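Local atomic coordinates of In2-1 family protein, glutathione transferase lambda3 (Populus trichocarpa, PDB entry 4PQI), a protein that binds glutathione and, as a lambda-class glutathione transferase of the GST fold, probably acts as a monomeric thiol transferase in poplar. Residues V11-A16 / R46-R51; T50-G55 / Y221-T226. All coordinates share one frame; numbering follows the deposited sequence.

Contact 1: V11-A16 / R46-R51; sequences VPEKLA and RVWITR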
loop_
_atom_site.group_PDB
_atom_site.type_symbol
_atom_site.label_atom_id
_atom_site.label_comp_id
_atom_site.label_asym_id
_atom_site.label_seq_id
_atom_site.Cartn_x
_atom_site.Cartn_y
_atom_site.Cartn_z
ATOM N N VAL A 11 -10.546 -2.011 13.350
ATOM C CA VAL A 11 -10.667 -3.005 14.408
ATOM C C VAL A 11 -9.948 -4.291 13.971
ATOM O O VAL A 11 -9.733 -4.505 12.771
ATOM C CB VAL A 11 -12.149 -3.297 14.726
ATOM C CG1 VAL A 11 -12.811 -2.067 15.346
ATOM C CG2 VAL A 11 -12.898 -3.744 13.469
ATOM N N PRO A 12 -9.542 -5.132 14.941
ATOM C CA PRO A 12 -9.011 -6.467 14.637
ATOM C C PRO A 12 -9.959 -7.215 13.710
ATOM O O PRO A 12 -11.179 -7.121 13.861
ATOM C CB PRO A 12 -8.950 -7.139 16.016
ATOM C CG PRO A 12 -8.719 -6.024 16.942
ATOM C CD PRO A 12 -9.463 -4.835 16.380
ATOM N N GLU A 13 -9.402 -7.924 12.737
ATOM C CA GLU A 13 -10.222 -8.557 11.726
ATOM C C GLU A 13 -9.779 -9.994 11.466
ATOM O O GLU A 13 -8.593 -10.268 11.289
ATOM C CB GLU A 13 -10.156 -7.739 10.444
ATOM C CG GLU A 13 -11.026 -8.246 9.326
ATOM C CD GLU A 13 -10.994 -7.319 8.128
ATOM O OE1 GLU A 13 -11.828 -7.501 7.213
ATOM O OE2 GLU A 13 -10.126 -6.419 8.100
ATOM N N LYS A 14 -10.739 -10.912 11.459
ATOM C CA LYS A 14 -10.481 -12.282 11.042
ATOM C C LYS A 14 -10.321 -12.332 9.513
ATOM O O LYS A 14 -11.130 -11.766 8.775
ATOM C CB LYS A 14 -11.632 -13.172 11.493
ATOM C CG LYS A 14 -11.474 -14.635 11.139
ATOM C CD LYS A 14 -10.280 -15.251 11.848
ATOM C CE LYS A 14 -10.285 -16.762 11.686
ATOM N NZ LYS A 14 -10.590 -17.150 10.282
ATOM N N LEU A 15 -9.269 -12.994 9.039
ATOM C CA LEU A 15 -8.991 -13.073 7.604
ATOM C C LEU A 15 -9.425 -14.419 7.025
ATOM O O LEU A 15 -9.030 -15.465 7.532
ATOM C CB LEU A 15 -7.496 -12.843 7.342
ATOM C CG LEU A 15 -7.004 -11.425 7.674
ATOM C CD1 LEU A 15 -5.545 -11.228 7.294
ATOM C CD2 LEU A 15 -7.885 -10.390 6.982
ATOM N N ALA A 16 -10.249 -14.384 5.981
ATOM C CA ALA A 16 -10.651 -15.597 5.257
ATOM C C ALA A 16 -9.513 -16.115 4.376
ATOM O O ALA A 16 -8.703 -15.327 3.891
ATOM C CB ALA A 16 -11.888 -15.314 4.403
ATOM N N ARG A 46 -2.080 -1.031 -0.180
ATOM C CA ARG A 46 -2.461 0.381 -0.126
ATOM C C ARG A 46 -3.952 0.522 0.169
ATOM O O ARG A 46 -4.346 1.245 1.066
ATOM C CB ARG A 46 -2.144 1.084 -1.439
ATOM C CG ARG A 46 -0.677 1.358 -1.709
ATOM C CD ARG A 46 -0.484 1.708 -3.182
ATOM N NE ARG A 46 0.850 2.242 -3.484
ATOM C CZ ARG A 46 1.293 2.494 -4.715
ATOM N NH1 ARG A 46 0.523 2.235 -5.772
ATOM N NH2 ARG A 46 2.512 2.983 -4.898
ATOM N N VAL A 47 -4.787 -0.184 -0.587
ATOM C CA VAL A 47 -6.224 -0.010 -0.429
ATOM C C VAL A 47 -6.680 -0.630 0.885
ATOM O O VAL A 47 -7.548 -0.082 1.586
ATOM C CB VAL A 47 -6.996 -0.619 -1.608
ATOM C CG1 VAL A 47 -8.463 -0.240 -1.517
ATOM C CG2 VAL A 47 -6.396 -0.139 -2.931
ATOM N N TRP A 48 -6.069 -1.757 1.234
ATOM C CA TRP A 48 -6.352 -2.436 2.495
ATOM C C TRP A 48 -6.171 -1.524 3.724
ATOM O O TRP A 48 -7.056 -1.424 4.569
ATOM C CB TRP A 48 -5.459 -3.667 2.592
ATOM C CG TRP A 48 -5.794 -4.626 3.686
ATOM C CD1 TRP A 48 -6.800 -4.523 4.610
ATOM C CD2 TRP A 48 -5.105 -5.844 3.977
ATOM N NE1 TRP A 48 -6.776 -5.605 5.451
ATOM C CE2 TRP A 48 -5.746 -6.432 5.082
ATOM C CE3 TRP A 48 -4.004 -6.494 3.408
ATOM C CZ2 TRP A 48 -5.322 -7.644 5.630
ATOM C CZ3 TRP A 48 -3.592 -7.692 3.948
ATOM C CH2 TRP A 48 -4.240 -8.253 5.049
ATOM N N ILE A 49 -5.015 -0.868 3.815
ATOM C CA ILE A 49 -4.737 0.060 4.901
ATOM C C ILE A 49 -5.754 1.202 4.941
ATOM O O ILE A 49 -6.226 1.578 6.017
ATOM C CB ILE A 49 -3.327 0.677 4.753
ATOM C CG1 ILE A 49 -2.273 -0.433 4.672
ATOM C CG2 ILE A 49 -3.041 1.664 5.896
ATOM C CD1 ILE A 49 -0.926 0.039 4.086
ATOM N N THR A 50 -6.074 1.754 3.770
ATOM C CA THR A 50 -7.032 2.848 3.678
ATOM C C THR A 50 -8.407 2.410 4.189
ATOM O O THR A 50 -9.040 3.121 4.977
ATOM C CB THR A 50 -7.151 3.423 2.223
ATOM O OG1 THR A 50 -5.862 3.781 1.718
ATOM C CG2 THR A 50 -8.037 4.639 2.203
ATOM N N ARG A 51 -8.853 1.233 3.748
ATOM C CA ARG A 51 -10.116 0.631 4.196
ATOM C C ARG A 51 -10.182 0.540 5.716
ATOM O O ARG A 51 -11.185 0.914 6.343
ATOM C CB ARG A 51 -10.245 -0.773 3.596
ATOM C CG ARG A 51 -11.371 -1.637 4.156
ATOM C CD ARG A 51 -11.252 -3.036 3.547
ATOM N NE ARG A 51 -12.129 -4.047 4.133
ATOM C CZ ARG A 51 -11.787 -4.889 5.108
ATOM N NH1 ARG A 51 -10.590 -4.838 5.680
ATOM N NH2 ARG A 51 -12.668 -5.777 5.532
#
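A bidentate salt bridge between Glu13 and Arg51, with an apolar touch of Leu15 on Trp48 beside it, fastens the loop that precedes strand 33-37 to the flank of helix 42-54. The evidence for an end-on grip is direct: Arg51 NH2 donates to Glu13 OE1 over 2.6 Å and Arg51 NH1 to Glu13 OE2 over 2.9 Å, both nearly straight. Each oxygen is met on its syn side, and the carboxylate and guanidinium planes lie 21° apart, close to coplanar. Glu13 is extended beyond CG and Arg51 from CG to NE, and the two arrive from opposite directions; a chi1 of 169° swings the Arg51 chain away from its own backbone N and off the helix toward the loop. The helix belongs to the thioredoxin-like N-terminal domain, and Arg51 NE is bound to the Ile60 carbonyl of edge strand 60-64, so one guanidinium joins loop, helix and strand. With a glutamine here the carboxylate charge goes, and Arg51 would probably lose its two-point grip on the loop, with the bond from Gln57 to OE2 also disturbed. Farther along, Leu15 CD1 reaches the edge of the Trp48 indole, 3.9 Å from Trp48 CH2; Tyr39 also packs against both residues.

Contact 2: T50-G55 / Y221-T226; sequences TRNFKG and YKQTKT. With CA (calcium ion), chain E.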
loop_
_atom_site.group_PDB
_atom_site.type_symbol
_atom_site.label_atom_id
_atom_site.label_comp_id
_atom_site.label_asym_id
_atom_site.label_seq_id
_atom_site.Cartn_x
_atom_site.Cartn_y
_atom_site.Cartn_z
ATOM N N THR A 50 -6.074 1.754 3.770
ATOM C CA THR A 50 -7.032 2.848 3.678
ATOM C C THR A 50 -8.407 2.410 4.189
ATOM O O THR A 50 -9.040 3.121 4.977
ATOM C CB THR A 50 -7.151 3.423 2.223
ATOM O OG1 THR A 50 -5.862 3.781 1.718
ATOM C CG2 THR A 50 -8.037 4.639 2.203
ATOM N N ARG A 51 -8.853 1.233 3.748
ATOM C CA ARG A 51 -10.116 0.631 4.196
ATOM C C ARG A 51 -10.182 0.540 5.716
ATOM O O ARG A 51 -11.185 0.914 6.343
ATOM C CB ARG A 51 -10.245 -0.773 3.596
ATOM C CG ARG A 51 -11.371 -1.637 4.156
ATOM C CD ARG A 51 -11.252 -3.036 3.547
ATOM N NE ARG A 51 -12.129 -4.047 4.133
ATOM C CZ ARG A 51 -11.787 -4.889 5.108
ATOM N NH1 ARG A 51 -10.590 -4.838 5.680
ATOM N NH2 ARG A 51 -12.668 -5.777 5.532
ATOM N N ASN A 52 -9.096 0.031 6.293
ATOM C CA ASN A 52 -8.987 -0.176 7.728
ATOM C C ASN A 52 -9.034 1.153 8.487
ATOM O O ASN A 52 -9.867 1.339 9.377
ATOM C CB ASN A 52 -7.700 -0.951 8.057
ATOM C CG ASN A 52 -7.731 -2.405 7.557
ATOM O OD1 ASN A 52 -8.739 -2.871 7.018
ATOM N ND2 ASN A 52 -6.617 -3.118 7.726
ATOM N N PHE A 53 -8.153 2.077 8.120
ATOM C CA PHE A 53 -8.065 3.362 8.811
ATOM C C PHE A 53 -9.388 4.140 8.834
ATOM O O PHE A 53 -9.788 4.663 9.875
ATOM C CB PHE A 53 -6.960 4.222 8.208
ATOM C CG PHE A 53 -6.590 5.393 9.057
ATOM C CD1 PHE A 53 -5.585 5.283 10.014
ATOM C CD2 PHE A 53 -7.251 6.606 8.913
ATOM C CE1 PHE A 53 -5.240 6.362 10.810
ATOM C CE2 PHE A 53 -6.910 7.694 9.711
ATOM C CZ PHE A 53 -5.901 7.571 10.653
ATOM N N LYS A 54 -10.079 4.196 7.700
ATOM C CA LYS A 54 -11.328 4.950 7.627
ATOM C C LYS A 54 -12.498 4.245 8.334
ATOM O O LYS A 54 -13.571 4.833 8.526
ATOM C CB LYS A 54 -11.666 5.314 6.171
ATOM C CG LYS A 54 -10.590 6.139 5.471
ATOM C CD LYS A 54 -11.046 6.670 4.093
ATOM C CE LYS A 54 -12.246 7.597 4.206
ATOM N NZ LYS A 54 -11.854 9.017 4.475
ATOM N N GLY A 55 -12.269 3.002 8.750
ATOM C CA GLY A 55 -13.259 2.229 9.477
ATOM C C GLY A 55 -14.255 1.599 8.533
ATOM O O GLY A 55 -15.420 1.447 8.881
ATOM N N TYR A 221 -2.375 -0.166 9.672
ATOM C CA TYR A 221 -1.266 -0.680 8.879
ATOM C C TYR A 221 -0.753 -2.036 9.366
ATOM O O TYR A 221 -0.559 -2.932 8.553
ATOM C CB TYR A 221 -0.111 0.317 8.829
ATOM C CG TYR A 221 1.166 -0.255 8.232
ATOM C CD1 TYR A 221 1.194 -0.740 6.927
ATOM C CD2 TYR A 221 2.340 -0.305 8.974
ATOM C CE1 TYR A 221 2.357 -1.255 6.376
ATOM C CE2 TYR A 221 3.499 -0.824 8.441
ATOM C CZ TYR A 221 3.503 -1.294 7.136
ATOM O OH TYR A 221 4.664 -1.809 6.607
ATOM N N LYS A 222 -0.521 -2.173 10.678
ATOM C CA LYS A 222 0.092 -3.379 11.233
ATOM C C LYS A 222 -0.676 -4.636 10.854
ATOM O O LYS A 222 -0.072 -5.655 10.520
ATOM C CB LYS A 222 0.226 -3.284 12.760
ATOM C CG LYS A 222 1.296 -2.307 13.229
ATOM C CD LYS A 222 1.560 -2.441 14.728
ATOM C CE LYS A 222 0.359 -2.001 15.530
ATOM N NZ LYS A 222 0.626 -1.967 16.995
ATOM N N GLN A 223 -2.007 -4.539 10.896
ATOM C CA GLN A 223 -2.921 -5.602 10.485
ATOM C C GLN A 223 -2.702 -6.137 9.063
ATOM O O GLN A 223 -3.174 -7.221 8.745
ATOM C CB GLN A 223 -4.373 -5.115 10.607
ATOM C CG GLN A 223 -4.805 -4.805 12.016
ATOM C CD GLN A 223 -6.252 -4.382 12.107
ATOM O OE1 GLN A 223 -7.019 -4.535 11.153
ATOM N NE2 GLN A 223 -6.638 -3.843 13.264
ATOM N N THR A 224 -2.006 -5.381 8.211
ATOM C CA THR A 224 -1.916 -5.738 6.791
ATOM C C THR A 224 -0.529 -6.223 6.371
ATOM O O THR A 224 -0.320 -6.615 5.216
ATOM C CB THR A 224 -2.255 -4.535 5.903
ATOM O OG1 THR A 224 -1.200 -3.584 6.004
ATOM C CG2 THR A 224 -3.564 -3.898 6.341
ATOM N N LYS A 225 0.413 -6.201 7.312
ATOM C CA LYS A 225 1.808 -6.532 7.018
ATOM C C LYS A 225 2.038 -7.982 6.579
ATOM O O LYS A 225 1.444 -8.917 7.115
ATOM C CB LYS A 225 2.717 -6.170 8.202
ATOM C CG LYS A 225 2.964 -4.669 8.303
ATOM C CD LYS A 225 3.864 -4.295 9.476
ATOM C CE LYS A 225 5.327 -4.461 9.129
ATOM N NZ LYS A 225 6.193 -3.911 10.202
ATOM N N THR A 226 2.938 -8.139 5.611
ATOM C CA THR A 226 3.221 -9.413 4.961
ATOM C C THR A 226 4.307 -10.201 5.707
ATOM O O THR A 226 5.065 -9.638 6.501
ATOM C CB THR A 226 3.634 -9.171 3.477
ATOM O OG1 THR A 226 3.498 -10.380 2.716
ATOM C CG2 THR A 226 5.064 -8.640 3.376
HETATM CA CA CA E . -17.738 0.955 9.181
HETATM O O HOH W 1 -19.735 -0.633 9.922
HETATM O O HOH W 2 -16.727 -1.089 9.534
HETATM O O HOH W 3 -17.398 1.823 11.500
HETATM O O HOH W 4 -18.162 3.371 8.660
#
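Asn52 meets Thr224 and Gln223 through its carboxamide nitrogen, a small buried contact that covers 107 Å² in total. The nearest approach is Asn52 ND2 to the methyl Thr224 CG2, 3.4 Å, and the two side chains run past one another in opposite directions. Gln223 adds its CB, 4.2 Å from Asn52 ND2, on the same nitrogen. The clear touch is thus the amide nitrogen of Asn52 against the threonine methyl.

The next shell fixes the threonine. Thr224 OG1 lies between its backbone N and carbonyl carbon (chi1 70°), which brings it 2.7 Å from Tyr221 O, in the carbonyl plane and on a lone pair. Thr224 N bonds to Tyr221 O as well, over 2.9 Å, giving that oxygen two donors from one residue. With the hydroxyl held there, CG2 is turned onto Asn52 and Trp48, while OG1 faces Ile49 and is bonded to Gln45 of the same helix. Lys222 to Lys225 form a type I beta turn, and Lys225 CG sits 3.6 Å above one face of the Tyr221 ring, toward its rim. Tyr221 OH in turn bonds to Glu187 of helix 177-197.

On the other segment, Gly55 ends the helix with positive phi (82°), and Gly55 N bonds to Asn52 O over 3.0 Å. Gly55 O binds a calcium ion at 2.4 Å, together with four waters; Glu59 also belongs to this site. The backbone reversal at Gly55 is a Schellman motif closing the first helix of the thioredoxin-like domain, and Asn52, in the last turn, is one of several residues of this helix that face the C-terminal part of the GST fold.

Contacts 1 and 2 use adjoining parts of one flank of helix 42-54, share Thr50 and Arg51, and have centres about 5 Å apart. Trp48 connects them: its indole edge serves contact 1, while Trp48 CD2 lies 3.4 Å from the Thr224 CG2 of contact 2. Together they set the helix between the N-terminal loop 11-16 and the late segment 221-226. Neither touches glutathione: from the ligand it is about 12 Å to the side chain of Trp48 and about 14 Å to that of Thr224. The same helix nevertheless includes Pro42 and Phe43 of the glutathione pocket near its start, whereas just beyond its far end the Gly55 carbonyl binds a calcium ion, about 9 Å from the Arg51 side chain.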